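Uncharacterized protein (Bacteroides ovatus, PDB 4QEY) is of unknown function, but as a DUF4425 family member resembling PLAT/LH2 and C2-like domains it may bind calcium or associate with lipid. Local coordinates at residues H13-E18 and I95-Y100; N107-E112 and F124-T129. One frame throughout, in Å; residues are numbered along the deposited sequence.

Interaction 1: H13-E18 and I95-Y100; sequences HKIVVE and ISVIAY. With EDO (1,2-ethanediol), chain O; EDO (1,2-ethanediol), chain N.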
loop_
_atom_site.group_PDB
_atom_site.type_symbol
_atom_site.label_atom_id
_atom_site.label_comp_id
_atom_site.label_asym_id
_atom_site.label_seq_id
_atom_site.Cartn_x
_atom_site.Cartn_y
_atom_site.Cartn_z
ATOM N N HIS A 13 -5.606 -4.337 -11.658
ATOM C CA HIS A 13 -4.518 -4.396 -10.683
ATOM C C HIS A 13 -4.916 -3.545 -9.491
ATOM O O HIS A 13 -5.308 -2.393 -9.679
ATOM C CB HIS A 13 -3.192 -3.945 -11.304
ATOM C CG HIS A 13 -2.619 -4.934 -12.266
ATOM N ND1 HIS A 13 -1.463 -5.620 -11.979
ATOM C CD2 HIS A 13 -3.095 -5.363 -13.455
ATOM C CE1 HIS A 13 -1.240 -6.409 -13.016
ATOM N NE2 HIS A 13 -2.195 -6.286 -13.929
ATOM N N LYS A 14 -4.899 -4.142 -8.283
ATOM C CA LYS A 14 -5.338 -3.506 -7.044
ATOM C C LYS A 14 -4.413 -3.863 -5.897
ATOM O O LYS A 14 -3.971 -5.000 -5.796
ATOM C CB LYS A 14 -6.781 -3.958 -6.735
ATOM C CG LYS A 14 -7.442 -3.407 -5.467
ATOM C CD LYS A 14 -8.818 -4.017 -5.340
ATOM C CE LYS A 14 -9.607 -3.577 -4.143
ATOM N NZ LYS A 14 -10.932 -4.257 -4.117
ATOM N N ILE A 15 -4.108 -2.885 -5.039
ATOM C CA ILE A 15 -3.296 -3.086 -3.846
ATOM C C ILE A 15 -4.059 -2.462 -2.672
ATOM O O ILE A 15 -4.461 -1.297 -2.731
ATOM C CB ILE A 15 -1.831 -2.566 -3.953
ATOM C CG1 ILE A 15 -1.049 -3.309 -5.077
ATOM C CG2 ILE A 15 -1.113 -2.729 -2.605
ATOM C CD1 ILE A 15 0.391 -2.870 -5.331
ATOM N N VAL A 16 -4.288 -3.268 -1.625
ATOM C CA VAL A 16 -4.949 -2.842 -0.399
ATOM C C VAL A 16 -3.904 -2.830 0.723
ATOM O O VAL A 16 -3.175 -3.813 0.922
ATOM C CB VAL A 16 -6.175 -3.731 -0.052
ATOM C CG1 VAL A 16 -6.875 -3.244 1.224
ATOM C CG2 VAL A 16 -7.163 -3.783 -1.210
ATOM N N VAL A 17 -3.812 -1.692 1.425
ATOM C CA VAL A 17 -2.937 -1.495 2.575
ATOM C C VAL A 17 -3.846 -1.385 3.800
ATOM O O VAL A 17 -4.828 -0.638 3.784
ATOM C CB VAL A 17 -1.976 -0.273 2.408
ATOM C CG1 VAL A 17 -1.055 -0.118 3.619
ATOM C CG2 VAL A 17 -1.149 -0.397 1.127
ATOM N N GLU A 18 -3.559 -2.194 4.828
ATOM C CA GLU A 18 -4.293 -2.200 6.091
ATOM C C GLU A 18 -3.332 -2.013 7.253
ATOM O O GLU A 18 -2.223 -2.556 7.232
ATOM C CB GLU A 18 -5.102 -3.482 6.277
ATOM C CG GLU A 18 -6.342 -3.581 5.414
ATOM C CD GLU A 18 -7.262 -4.758 5.692
ATOM O OE1 GLU A 18 -6.864 -5.681 6.437
ATOM O OE2 GLU A 18 -8.386 -4.762 5.144
ATOM N N ILE A 95 0.969 -4.142 9.677
ATOM C CA ILE A 95 0.721 -3.725 8.294
ATOM C C ILE A 95 0.495 -4.936 7.420
ATOM O O ILE A 95 1.269 -5.890 7.492
ATOM C CB ILE A 95 1.924 -2.873 7.762
ATOM C CG1 ILE A 95 2.078 -1.521 8.509
ATOM C CG2 ILE A 95 1.899 -2.663 6.239
ATOM C CD1 ILE A 95 0.935 -0.500 8.309
ATOM N N SER A 96 -0.553 -4.896 6.591
ATOM C CA SER A 96 -0.769 -5.923 5.581
ATOM C C SER A 96 -0.898 -5.222 4.232
ATOM O O SER A 96 -1.600 -4.209 4.124
ATOM C CB SER A 96 -1.964 -6.826 5.882
ATOM O OG SER A 96 -3.215 -6.227 5.591
ATOM N N VAL A 97 -0.141 -5.698 3.238
ATOM C CA VAL A 97 -0.172 -5.170 1.873
ATOM C C VAL A 97 -0.586 -6.335 0.977
ATOM O O VAL A 97 0.173 -7.298 0.854
ATOM C CB VAL A 97 1.157 -4.507 1.427
ATOM C CG1 VAL A 97 0.978 -3.819 0.086
ATOM C CG2 VAL A 97 1.674 -3.510 2.474
ATOM N N ILE A 98 -1.810 -6.293 0.420
ATOM C CA ILE A 98 -2.307 -7.396 -0.411
ATOM C C ILE A 98 -2.542 -6.885 -1.842
ATOM O O ILE A 98 -3.263 -5.905 -2.058
ATOM C CB ILE A 98 -3.578 -8.081 0.160
ATOM C CG1 ILE A 98 -3.401 -8.442 1.653
ATOM C CG2 ILE A 98 -3.879 -9.334 -0.641
ATOM C CD1 ILE A 98 -4.677 -8.828 2.381
ATOM N N ALA A 99 -1.919 -7.580 -2.805
ATOM C CA ALA A 99 -1.987 -7.278 -4.228
ATOM C C ALA A 99 -2.922 -8.250 -4.941
ATOM O O ALA A 99 -2.890 -9.463 -4.689
ATOM C CB ALA A 99 -0.598 -7.336 -4.836
ATOM N N TYR A 100 -3.769 -7.705 -5.823
ATOM C CA TYR A 100 -4.760 -8.453 -6.588
ATOM C C TYR A 100 -4.699 -8.134 -8.081
ATOM O O TYR A 100 -4.297 -7.038 -8.470
ATOM C CB TYR A 100 -6.191 -8.139 -6.087
ATOM C CG TYR A 100 -6.447 -8.325 -4.610
ATOM C CD1 TYR A 100 -6.251 -7.276 -3.712
ATOM C CD2 TYR A 100 -6.985 -9.514 -4.116
ATOM C CE1 TYR A 100 -6.519 -7.426 -2.352
ATOM C CE2 TYR A 100 -7.258 -9.677 -2.756
ATOM C CZ TYR A 100 -7.033 -8.624 -1.879
ATOM O OH TYR A 100 -7.281 -8.755 -0.532
HETATM C C1 EDO O . -11.288 -8.152 -2.546
HETATM O O1 EDO O . -10.807 -7.038 -1.803
HETATM C C2 EDO O . -10.449 -8.263 -3.819
HETATM O O2 EDO O . -10.534 -7.019 -4.513
HETATM C C1 EDO N . -3.409 -6.346 9.600
HETATM O O1 EDO N . -2.965 -5.028 9.857
HETATM C C2 EDO N . -4.729 -6.246 8.796
HETATM O O2 EDO N . -5.740 -5.489 9.483
HETATM O O HOH W 1 -4.049 -5.601 2.981
#
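Strands 13-18 and 95-100 run antiparallel, their axes 4.6 Å apart at closest and 166° between directions, and six backbone hydrogen bonds join K14 with Y100, V16 with I98 and E18 with S96 in reciprocal pairs. I15 and V17, from the non-hydrogen-bonded pairs, share one face with V97 and A99. There CG1 of V97 reaches CG2 of I15 at 3.6 Å and lies beside CG2 of V17 at 4.2 Å. On the other face the Y100 ring runs back along its own strand toward I98, CG lying anti to the carbonyl carbon (chi1 -54°), and its CE1 meets V16 CG2 at 3.9 Å. An ethanediol carbon, C2, sits 3.6 Å above one face of this ring, while O2 of the same molecule accepts a bond from K14 NZ at 2.8 Å. Replacing Y100 with an alanine would probably leave V16 CG2 without its aromatic neighbour and take away the surface on which the diol rests. Near E18, one water bridges V16 O (2.9 Å) and S96 OG. I15 and V17 pack inward on strand 73-84 (M76, C78); the other face mixes apolar V16 and I98 with K14, E18, S96 and Y100, as in one sheet of a beta-sandwich.

Interaction 2: N107-E112 and F124-T129; sequences NRLEKE and FSVSTT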
loop_
_atom_site.group_PDB
_atom_site.type_symbol
_atom_site.label_atom_id
_atom_site.label_comp_id
_atom_site.label_asym_id
_atom_site.label_seq_id
_atom_site.Cartn_x
_atom_site.Cartn_y
_atom_site.Cartn_z
ATOM N N ASN A 107 -0.099 -11.376 -4.575
ATOM C CA ASN A 107 1.016 -11.088 -3.687
ATOM C C ASN A 107 0.516 -10.576 -2.332
ATOM O O ASN A 107 -0.610 -10.071 -2.229
ATOM C CB ASN A 107 1.972 -10.068 -4.323
ATOM C CG ASN A 107 3.368 -10.149 -3.799
ATOM O OD1 ASN A 107 3.698 -10.975 -2.940
ATOM N ND2 ASN A 107 4.237 -9.351 -4.379
ATOM N N ARG A 108 1.350 -10.744 -1.291
ATOM C CA ARG A 108 1.015 -10.366 0.081
ATOM C C ARG A 108 2.263 -10.121 0.902
ATOM O O ARG A 108 3.216 -10.894 0.838
ATOM C CB ARG A 108 0.162 -11.467 0.753
ATOM C CG ARG A 108 -0.251 -11.211 2.210
ATOM C CD ARG A 108 -0.929 -12.440 2.821
ATOM N NE ARG A 108 -2.275 -12.648 2.290
ATOM C CZ ARG A 108 -3.393 -12.259 2.900
ATOM N NH1 ARG A 108 -3.339 -11.671 4.094
ATOM N NH2 ARG A 108 -4.575 -12.479 2.335
ATOM N N LEU A 109 2.232 -9.057 1.701
ATOM C CA LEU A 109 3.280 -8.732 2.660
ATOM C C LEU A 109 2.635 -8.434 4.003
ATOM O O LEU A 109 1.739 -7.600 4.091
ATOM C CB LEU A 109 4.186 -7.563 2.208
ATOM C CG LEU A 109 5.335 -7.204 3.169
ATOM C CD1 LEU A 109 6.358 -8.348 3.282
ATOM C CD2 LEU A 109 6.019 -5.941 2.752
ATOM N N GLU A 110 3.075 -9.153 5.028
ATOM C CA GLU A 110 2.643 -8.993 6.412
ATOM C C GLU A 110 3.828 -8.524 7.241
ATOM O O GLU A 110 4.853 -9.211 7.291
ATOM C CB GLU A 110 2.051 -10.301 6.976
ATOM C CG GLU A 110 0.775 -10.804 6.315
ATOM C CD GLU A 110 -0.543 -10.199 6.763
ATOM O OE1 GLU A 110 -0.529 -9.169 7.478
ATOM O OE2 GLU A 110 -1.599 -10.795 6.438
ATOM N N LYS A 111 3.716 -7.341 7.844
ATOM C CA LYS A 111 4.779 -6.773 8.674
ATOM C C LYS A 111 4.248 -6.313 10.024
ATOM O O LYS A 111 3.105 -5.866 10.125
ATOM C CB LYS A 111 5.456 -5.588 7.959
ATOM C CG LYS A 111 6.477 -5.971 6.886
ATOM C CD LYS A 111 7.828 -6.414 7.491
ATOM C CE LYS A 111 8.888 -6.658 6.446
ATOM N NZ LYS A 111 10.185 -7.030 7.069
ATOM N N GLU A 112 5.093 -6.425 11.055
ATOM C CA GLU A 112 4.800 -5.957 12.408
ATOM C C GLU A 112 5.997 -5.143 12.895
ATOM O O GLU A 112 7.123 -5.639 12.870
ATOM C CB GLU A 112 4.451 -7.104 13.365
ATOM C CG GLU A 112 3.937 -6.613 14.713
ATOM C CD GLU A 112 3.634 -7.661 15.765
ATOM O OE1 GLU A 112 4.384 -8.660 15.860
ATOM O OE2 GLU A 112 2.689 -7.435 16.554
ATOM N N PHE A 124 8.818 -0.494 2.889
ATOM C CA PHE A 124 8.315 -1.676 2.197
ATOM C C PHE A 124 7.958 -1.313 0.775
ATOM O O PHE A 124 7.710 -0.143 0.471
ATOM C CB PHE A 124 7.112 -2.334 2.915
ATOM C CG PHE A 124 5.863 -1.508 3.031
ATOM C CD1 PHE A 124 4.973 -1.408 1.963
ATOM C CD2 PHE A 124 5.550 -0.856 4.220
ATOM C CE1 PHE A 124 3.812 -0.626 2.065
ATOM C CE2 PHE A 124 4.386 -0.086 4.327
ATOM C CZ PHE A 124 3.514 0.010 3.252
ATOM N N SER A 125 7.941 -2.327 -0.096
ATOM C CA SER A 125 7.599 -2.210 -1.515
ATOM C C SER A 125 6.985 -3.512 -1.966
ATOM O O SER A 125 7.602 -4.577 -1.806
ATOM C CB SER A 125 8.829 -1.845 -2.346
ATOM O OG SER A 125 8.504 -1.741 -3.720
ATOM N N VAL A 126 5.739 -3.446 -2.461
ATOM C CA VAL A 126 4.983 -4.621 -2.933
ATOM C C VAL A 126 4.371 -4.304 -4.295
ATOM O O VAL A 126 3.829 -3.219 -4.497
ATOM C CB VAL A 126 3.892 -5.061 -1.906
ATOM C CG1 VAL A 126 3.158 -6.326 -2.360
ATOM C CG2 VAL A 126 4.489 -5.271 -0.515
ATOM N N SER A 127 4.446 -5.252 -5.216
ATOM C CA SER A 127 3.912 -5.098 -6.559
ATOM C C SER A 127 3.001 -6.281 -6.906
ATOM O O SER A 127 3.099 -7.339 -6.268
ATOM C CB SER A 127 5.058 -4.976 -7.560
ATOM O OG SER A 127 4.587 -4.773 -8.880
ATOM N N THR A 128 2.107 -6.100 -7.909
ATOM C CA THR A 128 1.204 -7.156 -8.389
ATOM C C THR A 128 1.936 -8.118 -9.324
ATOM O O THR A 128 1.466 -9.231 -9.512
ATOM C CB THR A 128 -0.017 -6.560 -9.113
ATOM O OG1 THR A 128 0.438 -5.699 -10.160
ATOM C CG2 THR A 128 -0.958 -5.796 -8.184
ATOM N N THR A 129 3.082 -7.692 -9.909
ATOM C CA THR A 129 3.851 -8.468 -10.897
ATOM C C THR A 129 5.257 -8.912 -10.388
ATOM O O THR A 129 6.123 -9.252 -11.209
ATOM C CB THR A 129 4.025 -7.631 -12.174
ATOM O OG1 THR A 129 4.722 -6.434 -11.853
ATOM C CG2 THR A 129 2.702 -7.307 -12.852
#
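The carbonyl oxygen of S127 takes two donors: ND2 of N107 at 3.0 Å, and the hydroxyl of S130 just beyond the segment. The N107 bond is nearly straight, with an N-H...O angle of 172°; its donor lies in the S127 carbonyl plane, and the oxygen is almost in the plane of the amide. This directional grip favours one rotation of the N107 amide, whose other end, OD1, lies 2.9 Å from the backbone N of R108 in a bent hydrogen bond that comes from above the OD1 carbonyl plane. N107 reaches across because CG stands anti to its own backbone N (chi1 -155°).

The apolar part centres on V126. Its CG1 sits over a face of the N107 amide, 3.8 Å from ND2, while CG2 meets L109 CB at 3.6 Å and L109 CD2 at 3.7 Å. The same CD2 also touches CB of F124 at 3.8 Å, so the leucine branch spans two residues of the facing strand, whereas the phenylalanine ring leads away from L109 and packs on V97 and Y113. On the outward side of strand 107-112, R108 NH1 and E110 OE2 form a salt bridge of 3.0 Å, the carboxylate oxygen lying in the guanidinium plane; E105 pairs with R108 NH2.

The strand axes come no closer than 7.4 Å, too far for a backbone ladder, so this is packing between sheets. Strand 104-114 is the outermost strand of one four-stranded sheet, hydrogen-bonded to 92-101, and strand 121-127 is the outermost strand of the other, hydrogen-bonded to 73-84; the contact joins these two margins.

How the interactions relate
The two contacts have centres about 7 Å apart and come in series along the chain, interaction 1 closing before interaction 2 opens. Strands 92-101 and 104-114, successive in sequence, are neighbours in one antiparallel sheet, where I95 N bonds to K111 O. Interaction 1 is the pairing of strands 13-21 and 92-101 inside that sheet, while interaction 2 links its margin to strand 121-127 of the second sheet. Direct ties also run between them: H13 ND1 lies 2.6 Å from T128 OG1, a probable hydrogen bond, and I15 CD1 packs against V126 O. Together they represent the two kinds of cohesion in a beta-sandwich, lateral pairing and sheet-to-sheet packing.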